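Vacuolar aminopeptidase 1 (Saccharomyces cerevisiae, PDB 5JGF) removes N-terminal amino acids from peptides as a zinc-dependent vacuolar exopeptidase and serves as the major cargo of the cytoplasm-to-vacuole targeting pathway. Local coordinates at residues D[137-142]-D[148-153]; D[218-223]-D[228-233]; D[387-392]-D[428-433]. One frame throughout, in Å; residues are numbered along the deposited sequence.

Contact 1: D[137-142]-D[148-153]; sequences RLLYKK and IKSALV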
ATOM      1  N   ARG D 137      47.696  14.832  11.482  1.00 15.36           N
ATOM      2  CA  ARG D 137      48.636  15.919  11.258  1.00 17.71           C
ATOM      3  C   ARG D 137      48.249  17.241  11.906  1.00 17.64           C
ATOM      4  O   ARG D 137      47.102  17.681  11.818  1.00 16.34           O
ATOM      5  CB  ARG D 137      48.801  16.123   9.751  1.00 18.57           C
ATOM      6  CG  ARG D 137      49.837  17.156   9.352  1.00 21.60           C
ATOM      7  CD  ARG D 137      49.862  17.325   7.842  1.00 25.02           C
ATOM      8  NE  ARG D 137      51.076  17.994   7.394  1.00 29.71           N
ATOM      9  CZ  ARG D 137      51.356  18.270   6.125  1.00 32.07           C
ATOM     10  NH1 ARG D 137      52.492  18.881   5.817  1.00 34.18           N
ATOM     11  NH2 ARG D 137      50.504  17.941   5.166  1.00 29.43           N
ATOM     12  N   LEU D 138      49.217  17.864  12.568  1.00 18.07           N
ATOM     13  CA  LEU D 138      49.005  19.163  13.193  1.00 19.55           C
ATOM     14  C   LEU D 138      49.922  20.148  12.489  1.00 20.20           C
ATOM     15  O   LEU D 138      51.075  19.827  12.207  1.00 20.12           O
ATOM     16  CB  LEU D 138      49.390  19.148  14.675  1.00 21.51           C
ATOM     17  CG  LEU D 138      48.630  18.283  15.677  1.00 24.30           C
ATOM     18  CD1 LEU D 138      49.150  18.601  17.077  1.00 24.48           C
ATOM     19  CD2 LEU D 138      47.132  18.559  15.595  1.00 23.46           C
ATOM     20  N   LEU D 139      49.405  21.332  12.184  1.00 19.99           N
ATOM     21  CA  LEU D 139      50.225  22.365  11.563  1.00 20.48           C
ATOM     22  C   LEU D 139      50.418  23.405  12.654  1.00 21.70           C
ATOM     23  O   LEU D 139      49.453  23.825  13.294  1.00 21.33           O
ATOM     24  CB  LEU D 139      49.519  22.990  10.355  1.00 20.22           C
ATOM     25  CG  LEU D 139      49.310  22.102   9.126  1.00 18.85           C
ATOM     26  CD1 LEU D 139      48.688  22.927   8.005  1.00 20.04           C
ATOM     27  CD2 LEU D 139      50.644  21.517   8.675  1.00 19.37           C
ATOM     28  N   TYR D 140      51.661  23.806  12.891  1.00 23.33           N
ATOM     29  CA  TYR D 140      51.923  24.792  13.927  1.00 24.82           C
ATOM     30  C   TYR D 140      52.986  25.801  13.521  1.00 25.66           C
ATOM     31  O   TYR D 140      53.700  25.619  12.534  1.00 24.32           O
ATOM     32  CB  TYR D 140      52.346  24.100  15.229  1.00 24.61           C
ATOM     33  CG  TYR D 140      53.680  23.390  15.160  1.00 25.89           C
ATOM     34  CD1 TYR D 140      53.790  22.112  14.611  1.00 25.77           C
ATOM     35  CD2 TYR D 140      54.839  24.002  15.640  1.00 26.87           C
ATOM     36  CE1 TYR D 140      55.022  21.459  14.545  1.00 27.28           C
ATOM     37  CE2 TYR D 140      56.073  23.361  15.577  1.00 28.07           C
ATOM     38  CZ  TYR D 140      56.159  22.092  15.031  1.00 29.12           C
ATOM     39  OH  TYR D 140      57.380  21.457  14.975  1.00 30.52           O
ATOM     40  N   LYS D 141      53.078  26.872  14.299  1.00 27.51           N
ATOM     41  CA  LYS D 141      54.041  27.932  14.049  1.00 28.80           C
ATOM     42  C   LYS D 141      54.649  28.318  15.390  1.00 30.21           C
ATOM     43  O   LYS D 141      53.968  28.878  16.247  1.00 27.94           O
ATOM     44  CB  LYS D 141      53.329  29.129  13.411  1.00 31.25           C
ATOM     45  CG  LYS D 141      54.205  30.333  13.120  1.00 34.50           C
ATOM     46  CD  LYS D 141      53.520  31.273  12.135  1.00 38.22           C
ATOM     47  CE  LYS D 141      52.180  31.770  12.656  1.00 40.59           C
ATOM     48  NZ  LYS D 141      51.485  32.628  11.655  1.00 41.83           N
ATOM     49  N   LYS D 142      55.925  27.993  15.576  1.00 32.34           N
ATOM     50  CA  LYS D 142      56.602  28.305  16.829  1.00 35.78           C
ATOM     51  C   LYS D 142      56.523  29.793  17.137  1.00 36.27           C
ATOM     52  O   LYS D 142      56.712  30.632  16.255  1.00 36.70           O
ATOM     53  CB  LYS D 142      58.068  27.858  16.779  1.00 36.48           C
ATOM     54  CG  LYS D 142      58.267  26.341  16.758  1.00 38.84           C
ATOM     55  CD  LYS D 142      57.567  25.647  17.931  1.00 41.14           C
ATOM     56  CE  LYS D 142      58.128  26.073  19.283  1.00 42.61           C
ATOM     57  NZ  LYS D 142      57.418  25.402  20.416  1.00 43.17           N
ATOM     58  N   ILE D 148      55.724  27.676   9.119  1.00 34.74           N
ATOM     59  CA  ILE D 148      54.700  26.705   9.474  1.00 32.93           C
ATOM     60  C   ILE D 148      55.325  25.319   9.423  1.00 32.42           C
ATOM     61  O   ILE D 148      55.937  24.945   8.422  1.00 32.20           O
ATOM     62  CB  ILE D 148      53.519  26.743   8.482  1.00 34.92           C
ATOM     63  CG1 ILE D 148      52.941  28.158   8.409  1.00 35.01           C
ATOM     64  CG2 ILE D 148      52.449  25.747   8.907  1.00 34.82           C
ATOM     65  CD1 ILE D 148      52.510  28.719   9.746  1.00 36.14           C
ATOM     66  N   LYS D 149      55.184  24.563  10.506  1.00 28.11           N
ATOM     67  CA  LYS D 149      55.736  23.217  10.562  1.00 24.22           C
ATOM     68  C   LYS D 149      54.629  22.193  10.763  1.00 25.47           C
ATOM     69  O   LYS D 149      53.499  22.541  11.101  1.00 25.24           O
ATOM     70  CB  LYS D 149      56.758  23.107  11.698  1.00 26.06           C
ATOM     71  CG  LYS D 149      58.037  23.906  11.462  1.00 24.43           C
ATOM     72  CD  LYS D 149      58.991  23.781  12.642  1.00 24.08           C
ATOM     73  CE  LYS D 149      60.271  24.582  12.408  1.00 26.06           C
ATOM     74  NZ  LYS D 149      61.214  24.474  13.566  1.00 29.00           N
ATOM     75  N   SER D 150      54.967  20.928  10.550  1.00 25.88           N
ATOM     76  CA  SER D 150      54.007  19.848  10.704  1.00 25.22           C
ATOM     77  C   SER D 150      54.462  18.840  11.752  1.00 24.73           C
ATOM     78  O   SER D 150      55.655  18.595  11.927  1.00 23.04           O
ATOM     79  CB  SER D 150      53.806  19.138   9.364  1.00 26.25           C
ATOM     80  OG  SER D 150      53.009  17.979   9.517  1.00 31.06           O
ATOM     81  N   ALA D 151      53.497  18.262  12.452  1.00 22.55           N
ATOM     82  CA  ALA D 151      53.780  17.266  13.467  1.00 21.96           C
ATOM     83  C   ALA D 151      52.670  16.233  13.419  1.00 21.18           C
ATOM     84  O   ALA D 151      51.521  16.562  13.122  1.00 19.15           O
ATOM     85  CB  ALA D 151      53.833  17.913  14.844  1.00 22.64           C
ATOM     86  N   LEU D 152      53.021  14.984  13.691  1.00 19.63           N
ATOM     87  CA  LEU D 152      52.042  13.907  13.703  1.00 19.64           C
ATOM     88  C   LEU D 152      51.802  13.501  15.147  1.00 20.13           C
ATOM     89  O   LEU D 152      52.747  13.402  15.936  1.00 17.81           O
ATOM     90  CB  LEU D 152      52.562  12.712  12.903  1.00 21.47           C
ATOM     91  CG  LEU D 152      52.022  12.513  11.482  1.00 23.61           C
ATOM     92  CD1 LEU D 152      51.866  13.841  10.749  1.00 22.62           C
ATOM     93  CD2 LEU D 152      52.958  11.581  10.744  1.00 23.36           C
ATOM     94  N   VAL D 153      50.538  13.282  15.497  1.00 15.81           N
ATOM     95  CA  VAL D 153      50.182  12.876  16.851  1.00 15.27           C
ATOM     96  C   VAL D 153      49.343  11.602  16.811  1.00 14.62           C
ATOM     97  O   VAL D 153      48.751  11.272  15.783  1.00 13.89           O
ATOM     98  CB  VAL D 153      49.416  13.995  17.587  1.00 17.46           C
ATOM     99  CG1 VAL D 153      50.335  15.197  17.790  1.00 17.96           C
ATOM    100  CG2 VAL D 153      48.183  14.404  16.786  1.00 17.56           C
TER

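Contact 2: D[218-223]-D[228-233]; sequences LLRYVA and VEVSEL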
ATOM      1  N   LEU D 218      40.881  19.429  24.136  1.00 22.32           N
ATOM      2  CA  LEU D 218      41.444  18.751  22.973  1.00 21.63           C
ATOM      3  C   LEU D 218      42.688  19.473  22.461  1.00 19.95           C
ATOM      4  O   LEU D 218      43.686  18.835  22.127  1.00 18.30           O
ATOM      5  CB  LEU D 218      40.405  18.658  21.850  1.00 22.45           C
ATOM      6  CG  LEU D 218      40.886  18.053  20.521  1.00 25.12           C
ATOM      7  CD1 LEU D 218      41.443  16.650  20.747  1.00 26.20           C
ATOM      8  CD2 LEU D 218      39.729  18.006  19.530  1.00 27.54           C
ATOM      9  N   LEU D 219      42.629  20.801  22.402  1.00 18.21           N
ATOM     10  CA  LEU D 219      43.776  21.576  21.933  1.00 20.03           C
ATOM     11  C   LEU D 219      44.994  21.343  22.829  1.00 20.29           C
ATOM     12  O   LEU D 219      46.105  21.146  22.339  1.00 19.98           O
ATOM     13  CB  LEU D 219      43.433  23.072  21.886  1.00 19.48           C
ATOM     14  CG  LEU D 219      42.394  23.479  20.831  1.00 21.36           C
ATOM     15  CD1 LEU D 219      42.126  24.976  20.900  1.00 21.17           C
ATOM     16  CD2 LEU D 219      42.909  23.094  19.445  1.00 20.08           C
ATOM     17  N   ARG D 220      44.782  21.360  24.143  1.00 20.53           N
ATOM     18  CA  ARG D 220      45.874  21.139  25.090  1.00 20.14           C
ATOM     19  C   ARG D 220      46.443  19.734  24.942  1.00 21.20           C
ATOM     20  O   ARG D 220      47.658  19.532  25.001  1.00 20.34           O
ATOM     21  CB  ARG D 220      45.385  21.336  26.527  1.00 21.96           C
ATOM     22  CG  ARG D 220      45.075  22.780  26.890  1.00 22.30           C
ATOM     23  CD  ARG D 220      44.339  22.861  28.220  1.00 23.80           C
ATOM     24  NE  ARG D 220      44.129  24.242  28.643  1.00 25.78           N
ATOM     25  CZ  ARG D 220      43.269  24.614  29.586  1.00 27.81           C
ATOM     26  NH1 ARG D 220      42.528  23.708  30.212  1.00 28.44           N
ATOM     27  NH2 ARG D 220      43.150  25.896  29.902  1.00 28.17           N
ATOM     28  N   TYR D 221      45.556  18.766  24.738  1.00 20.44           N
ATOM     29  CA  TYR D 221      45.968  17.378  24.595  1.00 20.86           C
ATOM     30  C   TYR D 221      46.851  17.125  23.371  1.00 20.49           C
ATOM     31  O   TYR D 221      47.923  16.530  23.496  1.00 22.19           O
ATOM     32  CB  TYR D 221      44.735  16.466  24.556  1.00 20.87           C
ATOM     33  CG  TYR D 221      45.075  14.998  24.429  1.00 21.44           C
ATOM     34  CD1 TYR D 221      44.857  14.312  23.234  1.00 19.34           C
ATOM     35  CD2 TYR D 221      45.655  14.305  25.491  1.00 22.45           C
ATOM     36  CE1 TYR D 221      45.215  12.973  23.098  1.00 20.43           C
ATOM     37  CE2 TYR D 221      46.018  12.968  25.365  1.00 22.85           C
ATOM     38  CZ  TYR D 221      45.797  12.309  24.166  1.00 20.89           C
ATOM     39  OH  TYR D 221      46.185  10.998  24.034  1.00 19.10           O
ATOM     40  N   VAL D 222      46.421  17.573  22.196  1.00 19.86           N
ATOM     41  CA  VAL D 222      47.221  17.350  20.993  1.00 20.65           C
ATOM     42  C   VAL D 222      48.495  18.194  20.982  1.00 20.78           C
ATOM     43  O   VAL D 222      49.490  17.809  20.373  1.00 20.79           O
ATOM     44  CB  VAL D 222      46.409  17.617  19.702  1.00 20.70           C
ATOM     45  CG1 VAL D 222      45.225  16.655  19.630  1.00 20.76           C
ATOM     46  CG2 VAL D 222      45.937  19.050  19.659  1.00 21.65           C
ATOM     47  N   ALA D 223      48.464  19.338  21.658  1.00 20.97           N
ATOM     48  CA  ALA D 223      49.640  20.199  21.733  1.00 22.26           C
ATOM     49  C   ALA D 223      50.676  19.462  22.576  1.00 22.46           C
ATOM     50  O   ALA D 223      51.862  19.439  22.248  1.00 23.83           O
ATOM     51  CB  ALA D 223      49.282  21.531  22.380  1.00 21.01           C
ATOM     52  N   VAL D 228      54.225  21.075  21.625  1.00 26.59           N
ATOM     53  CA  VAL D 228      54.170  22.489  21.269  1.00 26.68           C
ATOM     54  C   VAL D 228      53.153  23.190  22.157  1.00 27.49           C
ATOM     55  O   VAL D 228      52.451  22.544  22.937  1.00 27.26           O
ATOM     56  CB  VAL D 228      53.760  22.689  19.792  1.00 25.72           C
ATOM     57  CG1 VAL D 228      54.748  21.983  18.877  1.00 24.78           C
ATOM     58  CG2 VAL D 228      52.347  22.164  19.565  1.00 25.39           C
ATOM     59  N   GLU D 229      53.081  24.512  22.046  1.00 26.97           N
ATOM     60  CA  GLU D 229      52.136  25.286  22.840  1.00 28.55           C
ATOM     61  C   GLU D 229      50.824  25.426  22.073  1.00 26.19           C
ATOM     62  O   GLU D 229      50.820  25.433  20.843  1.00 24.45           O
ATOM     63  CB  GLU D 229      52.700  26.678  23.139  1.00 31.54           C
ATOM     64  CG  GLU D 229      54.013  26.676  23.906  1.00 38.37           C
ATOM     65  CD  GLU D 229      53.914  25.936  25.224  1.00 42.41           C
ATOM     66  OE1 GLU D 229      52.991  26.238  26.009  1.00 44.74           O
ATOM     67  OE2 GLU D 229      54.762  25.055  25.477  1.00 46.10           O
ATOM     68  N   VAL D 230      49.716  25.537  22.800  1.00 25.28           N
ATOM     69  CA  VAL D 230      48.408  25.688  22.170  1.00 25.01           C
ATOM     70  C   VAL D 230      48.392  26.908  21.244  1.00 26.44           C
ATOM     71  O   VAL D 230      47.848  26.851  20.142  1.00 25.74           O
ATOM     72  CB  VAL D 230      47.284  25.831  23.230  1.00 24.02           C
ATOM     73  CG1 VAL D 230      45.966  26.204  22.557  1.00 24.36           C
ATOM     74  CG2 VAL D 230      47.120  24.518  23.992  1.00 23.61           C
ATOM     75  N   SER D 231      48.998  28.005  21.691  1.00 25.65           N
ATOM     76  CA  SER D 231      49.043  29.230  20.896  1.00 26.16           C
ATOM     77  C   SER D 231      49.712  29.014  19.541  1.00 25.21           C
ATOM     78  O   SER D 231      49.464  29.755  18.589  1.00 24.98           O
ATOM     79  CB  SER D 231      49.799  30.326  21.653  1.00 26.91           C
ATOM     80  OG  SER D 231      51.149  29.949  21.874  1.00 25.18           O
ATOM     81  N   GLU D 232      50.553  27.990  19.456  1.00 24.32           N
ATOM     82  CA  GLU D 232      51.272  27.699  18.224  1.00 26.21           C
ATOM     83  C   GLU D 232      50.485  26.867  17.211  1.00 25.70           C
ATOM     84  O   GLU D 232      50.882  26.764  16.051  1.00 26.75           O
ATOM     85  CB  GLU D 232      52.598  27.013  18.562  1.00 27.55           C
ATOM     86  CG  GLU D 232      53.431  27.813  19.560  1.00 30.17           C
ATOM     87  CD  GLU D 232      54.740  27.140  19.925  1.00 33.20           C
ATOM     88  OE1 GLU D 232      54.714  25.966  20.349  1.00 31.56           O
ATOM     89  OE2 GLU D 232      55.798  27.793  19.797  1.00 35.61           O
ATOM     90  N   LEU D 233      49.373  26.279  17.641  1.00 23.73           N
ATOM     91  CA  LEU D 233      48.553  25.470  16.739  1.00 23.63           C
ATOM     92  C   LEU D 233      47.792  26.352  15.750  1.00 23.66           C
ATOM     93  O   LEU D 233      47.099  27.286  16.155  1.00 23.59           O
ATOM     94  CB  LEU D 233      47.555  24.630  17.539  1.00 23.19           C
ATOM     95  CG  LEU D 233      48.107  23.641  18.571  1.00 23.36           C
ATOM     96  CD1 LEU D 233      46.942  22.978  19.294  1.00 23.16           C
ATOM     97  CD2 LEU D 233      48.980  22.594  17.890  1.00 23.65           C
TER

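Contact 3: D[387-392]-D[428-433]; sequences ALVEEL and IDLGIA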
ATOM      1  N   ALA D 387      47.142 -13.733 -18.464  1.00 17.34           N
ATOM      2  CA  ALA D 387      48.132 -14.719 -18.885  1.00 18.00           C
ATOM      3  C   ALA D 387      49.505 -14.393 -18.301  1.00 17.15           C
ATOM      4  O   ALA D 387      50.221 -15.284 -17.841  1.00 17.93           O
ATOM      5  CB  ALA D 387      48.206 -14.764 -20.410  1.00 16.31           C
ATOM      6  N   LEU D 388      49.867 -13.113 -18.315  1.00 17.46           N
ATOM      7  CA  LEU D 388      51.158 -12.685 -17.791  1.00 17.95           C
ATOM      8  C   LEU D 388      51.305 -13.006 -16.312  1.00 17.66           C
ATOM      9  O   LEU D 388      52.342 -13.508 -15.882  1.00 16.36           O
ATOM     10  CB  LEU D 388      51.359 -11.184 -18.022  1.00 17.77           C
ATOM     11  CG  LEU D 388      52.683 -10.625 -17.484  1.00 21.59           C
ATOM     12  CD1 LEU D 388      53.189  -9.539 -18.402  1.00 23.66           C
ATOM     13  CD2 LEU D 388      52.488 -10.099 -16.070  1.00 22.51           C
ATOM     14  N   VAL D 389      50.269 -12.718 -15.529  1.00 17.81           N
ATOM     15  CA  VAL D 389      50.312 -12.996 -14.101  1.00 16.98           C
ATOM     16  C   VAL D 389      50.350 -14.499 -13.831  1.00 17.39           C
ATOM     17  O   VAL D 389      51.049 -14.957 -12.926  1.00 16.19           O
ATOM     18  CB  VAL D 389      49.097 -12.366 -13.369  1.00 18.41           C
ATOM     19  CG1 VAL D 389      48.988 -12.915 -11.949  1.00 18.71           C
ATOM     20  CG2 VAL D 389      49.256 -10.855 -13.330  1.00 18.89           C
ATOM     21  N   GLU D 390      49.612 -15.274 -14.616  1.00 18.40           N
ATOM     22  CA  GLU D 390      49.604 -16.713 -14.408  1.00 17.92           C
ATOM     23  C   GLU D 390      50.950 -17.325 -14.803  1.00 18.42           C
ATOM     24  O   GLU D 390      51.425 -18.258 -14.158  1.00 19.44           O
ATOM     25  CB  GLU D 390      48.433 -17.347 -15.174  1.00 18.12           C
ATOM     26  CG  GLU D 390      47.091 -16.748 -14.728  1.00 20.29           C
ATOM     27  CD  GLU D 390      45.862 -17.445 -15.292  1.00 21.83           C
ATOM     28  OE1 GLU D 390      45.825 -17.736 -16.504  1.00 20.54           O
ATOM     29  OE2 GLU D 390      44.913 -17.682 -14.512  1.00 23.14           O
ATOM     30  N   GLU D 391      51.578 -16.789 -15.845  1.00 20.35           N
ATOM     31  CA  GLU D 391      52.884 -17.290 -16.278  1.00 21.02           C
ATOM     32  C   GLU D 391      53.911 -16.898 -15.217  1.00 21.40           C
ATOM     33  O   GLU D 391      54.757 -17.700 -14.816  1.00 20.39           O
ATOM     34  CB  GLU D 391      53.263 -16.681 -17.633  1.00 22.95           C
ATOM     35  CG  GLU D 391      54.683 -16.987 -18.104  1.00 28.67           C
ATOM     36  CD  GLU D 391      54.944 -18.472 -18.276  1.00 32.70           C
ATOM     37  OE1 GLU D 391      54.106 -19.153 -18.908  1.00 34.22           O
ATOM     38  OE2 GLU D 391      55.991 -18.954 -17.791  1.00 34.12           O
ATOM     39  N   LEU D 392      53.812 -15.654 -14.762  1.00 21.24           N
ATOM     40  CA  LEU D 392      54.695 -15.119 -13.734  1.00 23.29           C
ATOM     41  C   LEU D 392      54.612 -15.981 -12.470  1.00 23.55           C
ATOM     42  O   LEU D 392      55.629 -16.301 -11.851  1.00 22.25           O
ATOM     43  CB  LEU D 392      54.276 -13.684 -13.416  1.00 26.59           C
ATOM     44  CG  LEU D 392      55.133 -12.833 -12.486  1.00 30.10           C
ATOM     45  CD1 LEU D 392      56.518 -12.642 -13.090  1.00 30.34           C
ATOM     46  CD2 LEU D 392      54.451 -11.488 -12.280  1.00 31.27           C
ATOM     47  N   ILE D 428      46.865  -4.530 -14.567  1.00 11.94           N
ATOM     48  CA  ILE D 428      46.242  -5.720 -14.009  1.00 12.49           C
ATOM     49  C   ILE D 428      45.765  -5.467 -12.586  1.00 13.43           C
ATOM     50  O   ILE D 428      46.561  -5.130 -11.707  1.00 12.28           O
ATOM     51  CB  ILE D 428      47.248  -6.890 -13.996  1.00 16.76           C
ATOM     52  CG1 ILE D 428      47.826  -7.071 -15.403  1.00 20.79           C
ATOM     53  CG2 ILE D 428      46.569  -8.174 -13.521  1.00 17.55           C
ATOM     54  CD1 ILE D 428      49.216  -7.655 -15.427  1.00 22.02           C
ATOM     55  N   ASP D 429      44.463  -5.615 -12.363  1.00 12.53           N
ATOM     56  CA  ASP D 429      43.909  -5.427 -11.031  1.00 12.13           C
ATOM     57  C   ASP D 429      43.953  -6.754 -10.290  1.00 12.57           C
ATOM     58  O   ASP D 429      43.464  -7.770 -10.781  1.00 12.48           O
ATOM     59  CB  ASP D 429      42.465  -4.916 -11.114  1.00 14.23           C
ATOM     60  CG  ASP D 429      42.388  -3.400 -11.202  1.00 12.74           C
ATOM     61  OD1 ASP D 429      42.637  -2.727 -10.178  1.00 15.03           O
ATOM     62  OD2 ASP D 429      42.084  -2.884 -12.295  1.00 14.70           O
ATOM     63  N   LEU D 430      44.565  -6.739  -9.112  1.00 12.31           N
ATOM     64  CA  LEU D 430      44.681  -7.930  -8.285  1.00 11.48           C
ATOM     65  C   LEU D 430      44.957  -7.473  -6.866  1.00 12.29           C
ATOM     66  O   LEU D 430      45.063  -6.278  -6.603  1.00 13.89           O
ATOM     67  CB  LEU D 430      45.826  -8.820  -8.786  1.00 11.67           C
ATOM     68  CG  LEU D 430      47.184  -8.170  -9.094  1.00 12.98           C
ATOM     69  CD1 LEU D 430      47.818  -7.618  -7.830  1.00 14.74           C
ATOM     70  CD2 LEU D 430      48.104  -9.218  -9.734  1.00 13.86           C
ATOM     71  N   GLY D 431      45.073  -8.417  -5.945  1.00 12.13           N
ATOM     72  CA  GLY D 431      45.342  -8.029  -4.579  1.00 13.58           C
ATOM     73  C   GLY D 431      45.215  -9.186  -3.624  1.00 13.41           C
ATOM     74  O   GLY D 431      44.937 -10.312  -4.030  1.00 13.16           O
ATOM     75  N   ILE D 432      45.450  -8.902  -2.351  1.00 11.33           N
ATOM     76  CA  ILE D 432      45.341  -9.905  -1.309  1.00 13.00           C
ATOM     77  C   ILE D 432      43.884  -9.831  -0.872  1.00 13.66           C
ATOM     78  O   ILE D 432      43.389  -8.755  -0.539  1.00 13.75           O
ATOM     79  CB  ILE D 432      46.271  -9.562  -0.123  1.00 13.44           C
ATOM     80  CG1 ILE D 432      47.726  -9.521  -0.611  1.00 14.05           C
ATOM     81  CG2 ILE D 432      46.102 -10.590   0.993  1.00 12.50           C
ATOM     82  CD1 ILE D 432      48.725  -9.029   0.431  1.00 15.25           C
ATOM     83  N   ALA D 433      43.195 -10.968  -0.900  1.00 13.40           N
ATOM     84  CA  ALA D 433      41.789 -11.011  -0.527  1.00 13.24           C
ATOM     85  C   ALA D 433      41.587 -10.925   0.978  1.00 12.36           C
ATOM     86  O   ALA D 433      42.422 -11.381   1.756  1.00 13.31           O
ATOM     87  CB  ALA D 433      41.147 -12.287  -1.068  1.00 12.08           C
TER

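Contact 1: D[137-142]-D[148-153]
Matching torsions bring R137 and S150 together on one face of an antiparallel hairpin. The arginine points CG opposite its own amide nitrogen (chi1 -175°) and stays extended as far as NE, while the serine swings OG into the same position (chi1 173°). NE therefore donates to OG across the strands, with 2.9 Å from R137 NE to S150 OG, and the hydroxyl sits at the guanidinium edge, close to its plane. With an alanine in place of R137, the hydroxyl of S150 would probably be left without this donor and without the extended arginine chain that lies against it.

On the other face, Y140 has CG wedged between the backbone N and carbonyl carbon (chi1 67°), which leans the ring over the partner strand. K149 CB makes a CH-pi contact over one ring face, 3.9 Å from the Y140 centroid and offset toward the rim, and A151 CB approaches Y140 CE1 at 3.8 Å. Further along, L138 and V153 meet at roughly a right angle, CD1 to CG1, 3.7 Å apart. Near the turn, I148 CD1 rests on K141 CD at 3.6 Å. Paired backbone bonds join L138 with A151 and Y140 with K149.

Within its own chain the hairpin lies at the edge of an antiparallel sheet, with strand 233-242 bonded along the other side of strand 132-140. The backbone of I148 bonds to a neighbouring subunit, and K141 forms a salt bridge with E391 of that same subunit. Helix 216-226 covers L138 and V153, and helix 25-38 packs on R137 and L152.

Contact 2: D[218-223]-D[228-233]
The carbonyl group of A223 takes the N-H of V228 from a direction tilted 29° out of its plane, with 2.9 Å between A223 O and V228 N. A second flat group, the carboxylate of E232, receives the amide of E229 on its anti side, 27° out of plane, at 2.8 Å from E229 N to E232 OE1; this bond stays within 228-233 and probably steadies the short 3-10 turn there. The same carboxylate is also held by K142 and the backbone N of K143.

The rest of the contact is aliphatic. The two methyls of V230 divide the work: CG1 faces L219 CB at 4.1 Å, while CG2 lies against R220 CA at 3.8 Å and also near A223 CB. CG1 stands opposite the valine's own amide (chi1 171°), which spreads the pair along the helix surface. L233 inserts CD1 between neighbours, 4.0 Å from L219 CD2 and 4.1 Å from V222 CG2. V228 CG2 packs near A223.

The bond spanning five residues, with A223 and V228 touching through their side chains, is consistent with a Schellman motif ending helix 216-226. V222 and L233 also rest on L138 of strand 132-140, and R220 turns its guanidinium to E205. Chemically, one backbone bond satisfies a carbonyl of the last helical turns, while valine and leucine methyls seal the reversal that leads into strand 233-242.

Contact 3: D[387-392]-D[428-433]
V389 meets I428 with the methyl CG2, and these two residues bury more surface than any others in the contact. V389 CG2 lies 3.8 Å from I428 CG2 and equally 3.8 Å from I428 CD1, so a single methyl touches both the short branch and the tip of the longer one. The side chains run alongside one another, pointing opposite ways, instead of meeting end on. With CG1 opposite the amide nitrogen (chi1 168°), CG2 is the valine methyl turned to the strand.

L430, two residues further along the strand, adds the third member, its CD2 coming to 4.1 Å from V389 CG2. The valine methyl thus contacts successive inward-facing side chains of the strand, whereas D429 between them takes no part and is bonded to S342, T414 and the amide of A380. L388 joins from the preceding helix position, with CD2 at 4.1 Å from I428 CD1, the two side chains crossing at about a right angle.

Helix 383-396 lies over strand 426-434 at 10.5 Å between the axes of the short segments, inclined by 46°, as helices pack on the sheet of an alpha/beta metallopeptidase domain. L371 of strand 369-372 touches V389, I428 and L430, and I339 touches L388 and I428, so the apolar layer continues onto the neighbouring strands. The side chain of L430 is about 8 Å from that of the zinc ligand D344.

Since every touching group here is an aliphatic methyl, the contact depends on shape and on exclusion of water: the helix is fixed to the sheet by dispersion, while the carboxylate of D429 and the backbone of I428 and L430 have partners on neighbouring elements.

In the fold
From the N terminus, contact 1 comes first and closes the connection of the hairpin of strands 132-140 and 149-154, five residues separating its segments. Contact 2 follows, folding the end of helix 216-226 back on the loop that enters strand 233-242. The two adjoin: K142 and E232 form a salt bridge, and K141 bonds to E232 through the backbone. Contact 3 closes a loop of 35 residues much later, joining helix 383-396 to the nine-stranded sheet. All three are in series, none enclosing another. Contact 3 lies across the chain's centre, about 41 Å from contact 1 between centres, yet copies of these regions in different subunits meet in the dodecamer.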